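Local atomic coordinates of type II secretion chaperone CpaB (Acinetobacter nosocomialis M2, PDB entry 6O38), a protein that acts as a chaperone for the type II secretion system, binding the secreted metalloprotease CpaA in a chaperone-substrate complex. Residues G[86-98]-G[140-152]. Sequence-based numbering, arbitrary orientation.
Sequences VKFQMLEYGINRT and IMQIFTEKGNYSA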
loop_
_atom_site.group_PDB
_atom_site.type_symbol
_atom_site.label_atom_id
_atom_site.label_comp_id
_atom_site.label_asym_id
_atom_site.label_seq_id
_atom_site.Cartn_x
_atom_site.Cartn_y
_atom_site.Cartn_z
ATOM N N VAL G 86 13.607 -10.042 5.916
ATOM C CA VAL G 86 12.520 -10.889 5.441
ATOM C C VAL G 86 12.214 -10.512 3.997
ATOM O O VAL G 86 12.238 -9.329 3.639
ATOM C CB VAL G 86 11.272 -10.751 6.342
ATOM C CG1 VAL G 86 9.998 -10.642 5.520
ATOM C CG2 VAL G 86 11.187 -11.921 7.309
ATOM N N LYS G 87 11.937 -11.516 3.167
ATOM C CA LYS G 87 11.755 -11.330 1.733
ATOM C C LYS G 87 10.400 -11.870 1.297
ATOM O O LYS G 87 9.957 -12.922 1.769
ATOM C CB LYS G 87 12.873 -12.030 0.953
ATOM C CG LYS G 87 12.917 -11.705 -0.529
ATOM C CD LYS G 87 14.185 -12.265 -1.154
ATOM C CE LYS G 87 14.609 -11.465 -2.372
ATOM N NZ LYS G 87 15.985 -11.831 -2.811
ATOM N N PHE G 88 9.749 -11.147 0.387
ATOM C CA PHE G 88 8.475 -11.551 -0.192
ATOM C C PHE G 88 8.631 -11.716 -1.697
ATOM O O PHE G 88 9.245 -10.874 -2.361
ATOM C CB PHE G 88 7.374 -10.523 0.099
ATOM C CG PHE G 88 7.122 -10.294 1.561
ATOM C CD1 PHE G 88 6.236 -11.098 2.259
ATOM C CD2 PHE G 88 7.761 -9.267 2.236
ATOM C CE1 PHE G 88 5.998 -10.887 3.605
ATOM C CE2 PHE G 88 7.527 -9.050 3.579
ATOM C CZ PHE G 88 6.645 -9.861 4.265
ATOM N N GLN G 89 8.070 -12.798 -2.236
ATOM C CA GLN G 89 8.105 -13.067 -3.670
ATOM C C GLN G 89 6.689 -13.352 -4.155
ATOM O O GLN G 89 6.105 -14.386 -3.816
ATOM C CB GLN G 89 9.040 -14.232 -3.998
ATOM C CG GLN G 89 10.509 -13.845 -4.023
ATOM C CD GLN G 89 11.386 -14.914 -4.639
ATOM O OE1 GLN G 89 10.968 -16.062 -4.798
ATOM N NE2 GLN G 89 12.610 -14.544 -4.996
HETATM N N MSE G 90 6.145 -12.428 -4.940
HETATM C CA MSE G 90 4.818 -12.556 -5.529
HETATM C C MSE G 90 4.879 -12.150 -6.998
HETATM O O MSE G 90 4.100 -11.313 -7.453
HETATM C CB MSE G 90 3.803 -11.709 -4.762
HETATM C CG MSE G 90 3.431 -12.295 -3.409
HETATM SE SE MSE G 90 2.564 -11.026 -2.219
HETATM C CE MSE G 90 4.142 -10.023 -1.683
ATOM N N LEU G 91 5.836 -12.754 -7.713
ATOM C CA LEU G 91 6.235 -12.291 -9.042
ATOM C C LEU G 91 5.045 -12.044 -9.964
ATOM O O LEU G 91 5.054 -11.087 -10.749
ATOM C CB LEU G 91 7.194 -13.299 -9.680
ATOM C CG LEU G 91 8.651 -13.320 -9.200
ATOM C CD1 LEU G 91 8.791 -13.916 -7.804
ATOM C CD2 LEU G 91 9.525 -14.071 -10.195
ATOM N N GLU G 92 4.016 -12.894 -9.896
ATOM C CA GLU G 92 2.847 -12.684 -10.746
ATOM C C GLU G 92 2.185 -11.342 -10.461
ATOM O O GLU G 92 1.642 -10.711 -11.374
ATOM C CB GLU G 92 1.837 -13.816 -10.562
ATOM C CG GLU G 92 0.711 -13.790 -11.590
ATOM C CD GLU G 92 -0.567 -14.430 -11.085
ATOM O OE1 GLU G 92 -0.560 -14.973 -9.960
ATOM O OE2 GLU G 92 -1.582 -14.382 -11.813
ATOM N N TYR G 93 2.226 -10.891 -9.210
ATOM C CA TYR G 93 1.713 -9.581 -8.834
ATOM C C TYR G 93 2.773 -8.491 -8.920
ATOM O O TYR G 93 2.496 -7.347 -8.547
ATOM C CB TYR G 93 1.138 -9.630 -7.414
ATOM C CG TYR G 93 -0.032 -10.574 -7.256
ATOM C CD1 TYR G 93 -0.864 -10.868 -8.329
ATOM C CD2 TYR G 93 -0.303 -11.174 -6.034
ATOM C CE1 TYR G 93 -1.934 -11.733 -8.188
ATOM C CE2 TYR G 93 -1.370 -12.039 -5.882
ATOM C CZ TYR G 93 -2.183 -12.315 -6.962
ATOM O OH TYR G 93 -3.248 -13.175 -6.816
ATOM N N GLY G 94 3.972 -8.817 -9.398
ATOM C CA GLY G 94 5.016 -7.828 -9.556
ATOM C C GLY G 94 5.695 -7.390 -8.280
ATOM O O GLY G 94 6.250 -6.288 -8.237
ATOM N N ILE G 95 5.676 -8.215 -7.237
ATOM C CA ILE G 95 6.270 -7.875 -5.949
ATOM C C ILE G 95 7.458 -8.794 -5.708
ATOM O O ILE G 95 7.299 -10.017 -5.611
ATOM C CB ILE G 95 5.253 -7.982 -4.805
ATOM C CG1 ILE G 95 4.012 -7.148 -5.121
ATOM C CG2 ILE G 95 5.880 -7.516 -3.503
ATOM C CD1 ILE G 95 4.292 -5.669 -5.267
ATOM N N ASN G 96 8.648 -8.202 -5.612
ATOM C CA ASN G 96 9.875 -8.942 -5.309
ATOM C C ASN G 96 10.791 -7.981 -4.549
ATOM O O ASN G 96 11.526 -7.199 -5.154
ATOM C CB ASN G 96 10.531 -9.470 -6.577
ATOM C CG ASN G 96 11.788 -10.263 -6.295
ATOM O OD1 ASN G 96 11.904 -10.922 -5.263
ATOM N ND2 ASN G 96 12.743 -10.197 -7.213
ATOM N N ARG G 97 10.737 -8.053 -3.221
ATOM C CA ARG G 97 11.439 -7.087 -2.388
ATOM C C ARG G 97 11.702 -7.701 -1.022
ATOM O O ARG G 97 11.124 -8.728 -0.655
ATOM C CB ARG G 97 10.639 -5.788 -2.258
ATOM C CG ARG G 97 9.305 -5.951 -1.548
ATOM C CD ARG G 97 8.256 -5.036 -2.153
ATOM N NE ARG G 97 8.733 -3.661 -2.260
ATOM C CZ ARG G 97 8.144 -2.724 -2.995
ATOM N NH1 ARG G 97 7.055 -3.013 -3.694
ATOM N NH2 ARG G 97 8.647 -1.498 -3.037
ATOM N N THR G 98 12.583 -7.050 -0.270
ATOM C CA THR G 98 12.962 -7.474 1.069
ATOM C C THR G 98 12.501 -6.447 2.096
ATOM O O THR G 98 12.114 -5.323 1.766
ATOM C CB THR G 98 14.478 -7.681 1.170
ATOM O OG1 THR G 98 15.154 -6.468 0.815
ATOM C CG2 THR G 98 14.928 -8.795 0.240
ATOM N N ILE G 140 -2.136 -14.732 9.233
ATOM C CA ILE G 140 -2.664 -13.699 8.349
ATOM C C ILE G 140 -1.555 -12.697 8.065
ATOM O O ILE G 140 -0.867 -12.248 8.990
ATOM C CB ILE G 140 -3.892 -13.002 8.961
ATOM C CG1 ILE G 140 -5.126 -13.899 8.844
ATOM C CG2 ILE G 140 -4.143 -11.658 8.292
ATOM C CD1 ILE G 140 -6.397 -13.260 9.357
HETATM N N MSE G 141 -1.379 -12.353 6.792
HETATM C CA MSE G 141 -0.370 -11.375 6.400
HETATM C C MSE G 141 -0.981 -10.181 5.683
HETATM O O MSE G 141 -1.841 -10.336 4.817
HETATM C CB MSE G 141 0.683 -12.016 5.498
HETATM C CG MSE G 141 1.422 -13.170 6.129
HETATM SE SE MSE G 141 2.882 -13.780 5.002
HETATM C CE MSE G 141 3.298 -15.413 5.967
ATOM N N GLN G 142 -0.525 -8.986 6.050
ATOM C CA GLN G 142 -0.916 -7.748 5.386
ATOM C C GLN G 142 0.334 -7.141 4.766
ATOM O O GLN G 142 1.237 -6.704 5.485
ATOM C CB GLN G 142 -1.563 -6.773 6.369
ATOM C CG GLN G 142 -2.806 -7.304 7.058
ATOM C CD GLN G 142 -3.403 -6.297 8.020
ATOM O OE1 GLN G 142 -3.009 -5.131 8.041
ATOM N NE2 GLN G 142 -4.358 -6.745 8.828
ATOM N N ILE G 143 0.393 -7.127 3.439
ATOM C CA ILE G 143 1.536 -6.597 2.706
ATOM C C ILE G 143 1.071 -5.329 2.004
ATOM O O ILE G 143 0.264 -5.386 1.067
ATOM C CB ILE G 143 2.100 -7.622 1.714
ATOM C CG1 ILE G 143 2.412 -8.932 2.440
ATOM C CG2 ILE G 143 3.345 -7.076 1.030
ATOM C CD1 ILE G 143 2.520 -10.132 1.531
ATOM N N PHE G 144 1.578 -4.183 2.452
ATOM C CA PHE G 144 1.168 -2.879 1.941
ATOM C C PHE G 144 2.342 -2.243 1.207
ATOM O O PHE G 144 3.313 -1.807 1.836
ATOM C CB PHE G 144 0.678 -1.984 3.077
ATOM C CG PHE G 144 -0.499 -2.544 3.823
ATOM C CD1 PHE G 144 -1.617 -2.996 3.143
ATOM C CD2 PHE G 144 -0.485 -2.621 5.206
ATOM C CE1 PHE G 144 -2.701 -3.513 3.828
ATOM C CE2 PHE G 144 -1.566 -3.139 5.896
ATOM C CZ PHE G 144 -2.675 -3.584 5.206
ATOM N N THR G 145 2.247 -2.184 -0.116
ATOM C CA THR G 145 3.232 -1.523 -0.957
ATOM C C THR G 145 2.547 -0.455 -1.799
ATOM O O THR G 145 1.318 -0.400 -1.898
ATOM C CB THR G 145 3.957 -2.524 -1.866
ATOM O OG1 THR G 145 3.071 -2.960 -2.903
ATOM C CG2 THR G 145 4.435 -3.728 -1.069
ATOM N N GLU G 146 3.362 0.408 -2.408
ATOM C CA GLU G 146 2.822 1.412 -3.315
ATOM C C GLU G 146 2.282 0.792 -4.598
ATOM O O GLU G 146 1.470 1.424 -5.282
ATOM C CB GLU G 146 3.893 2.454 -3.653
ATOM C CG GLU G 146 5.032 1.936 -4.527
ATOM C CD GLU G 146 5.986 1.015 -3.789
ATOM O OE1 GLU G 146 5.915 0.947 -2.543
ATOM O OE2 GLU G 146 6.809 0.355 -4.459
ATOM N N LYS G 147 2.712 -0.425 -4.935
ATOM C CA LYS G 147 2.230 -1.109 -6.126
ATOM C C LYS G 147 0.931 -1.868 -5.894
ATOM O O LYS G 147 0.351 -2.376 -6.859
ATOM C CB LYS G 147 3.300 -2.068 -6.658
ATOM C CG LYS G 147 4.546 -1.370 -7.182
ATOM C CD LYS G 147 5.572 -2.370 -7.690
ATOM C CE LYS G 147 6.791 -1.665 -8.267
ATOM N NZ LYS G 147 7.812 -2.632 -8.758
ATOM N N GLY G 148 0.470 -1.968 -4.659
ATOM C CA GLY G 148 -0.741 -2.711 -4.360
ATOM C C GLY G 148 -0.679 -3.315 -2.975
ATOM O O GLY G 148 0.363 -3.357 -2.326
ATOM N N ASN G 149 -1.837 -3.796 -2.528
ATOM C CA ASN G 149 -2.003 -4.379 -1.204
ATOM C C ASN G 149 -2.407 -5.839 -1.337
ATOM O O ASN G 149 -3.271 -6.182 -2.150
ATOM C CB ASN G 149 -3.053 -3.612 -0.401
ATOM C CG ASN G 149 -2.752 -2.132 -0.324
ATOM O OD1 ASN G 149 -1.636 -1.731 0.001
ATOM N ND2 ASN G 149 -3.744 -1.308 -0.638
ATOM N N TYR G 150 -1.779 -6.698 -0.539
ATOM C CA TYR G 150 -1.964 -8.135 -0.662
ATOM C C TYR G 150 -2.202 -8.757 0.706
ATOM O O TYR G 150 -1.516 -8.428 1.679
ATOM C CB TYR G 150 -0.750 -8.780 -1.337
ATOM C CG TYR G 150 -0.381 -8.101 -2.633
ATOM C CD1 TYR G 150 -0.990 -8.461 -3.828
ATOM C CD2 TYR G 150 0.561 -7.083 -2.658
ATOM C CE1 TYR G 150 -0.664 -7.831 -5.013
ATOM C CE2 TYR G 150 0.894 -6.448 -3.837
ATOM C CZ TYR G 150 0.282 -6.827 -5.012
ATOM O OH TYR G 150 0.611 -6.197 -6.191
ATOM N N SER G 151 -3.184 -9.651 0.770
ATOM C CA SER G 151 -3.524 -10.374 1.984
ATOM C C SER G 151 -3.233 -11.857 1.798
ATOM O O SER G 151 -3.469 -12.416 0.723
ATOM C CB SER G 151 -4.998 -10.174 2.344
ATOM O OG SER G 151 -5.843 -10.645 1.308
ATOM N N ALA G 152 -2.722 -12.490 2.851
ATOM C CA ALA G 152 -2.413 -13.914 2.839
ATOM C C ALA G 152 -3.086 -14.571 4.032
ATOM O O ALA G 152 -2.874 -14.151 5.175
ATOM C CB ALA G 152 -0.900 -14.155 2.873
#
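Y150 meets three side chains of the 86-98 hairpin. The Y93 and Y150 rings lie nearly parallel but are slid apart and barely overlap, with centroids 5.3 Å apart. The closer touch is Y93 CB to Y150 CE1, at 3.5 Å. I95 CG1 lies 3.4 Å from Y150 CE2. The selenium of selenomethionine M90 makes a Met-aromatic contact with the same ring, 4.7 Å from its centroid and oblique to it.

Apolar packing continues through I143. The ends of M90 and I143 meet head-on, with M90 CE 3.6 Å from I143 CD1. F88 and I143 lie alongside, pointing opposite ways, and F88 CD1 comes within 3.9 Å of I143 CD1. Selenomethionine M141 brings its SE to the edge of the F88 ring.

One salt bridge ties R97 of strand 95-98 to E146 in the turn between strands 140-145 and 148-152. R97 NH2 donates to the syn lone pair of E146 OE2 at 3.0 Å and 162°, in the guanidinium plane. The carboxylate is turned 83° to that plane. A bend at chi2 brings the E146 carboxylate back to R97. T145 OG1 bonds to G148 O across the type I turn.

G94 and I95 sit opposite M90, a G1 beta bulge. Strands 86-90 and 140-145 cross at 82°, packing face to face within one strongly bent antiparallel sheet. F128 of strand 127-133 meets F88 edge-to-face, M90 also touches V161 of strand 158-163, and N96 N bonds to E70 of the CpaA chain.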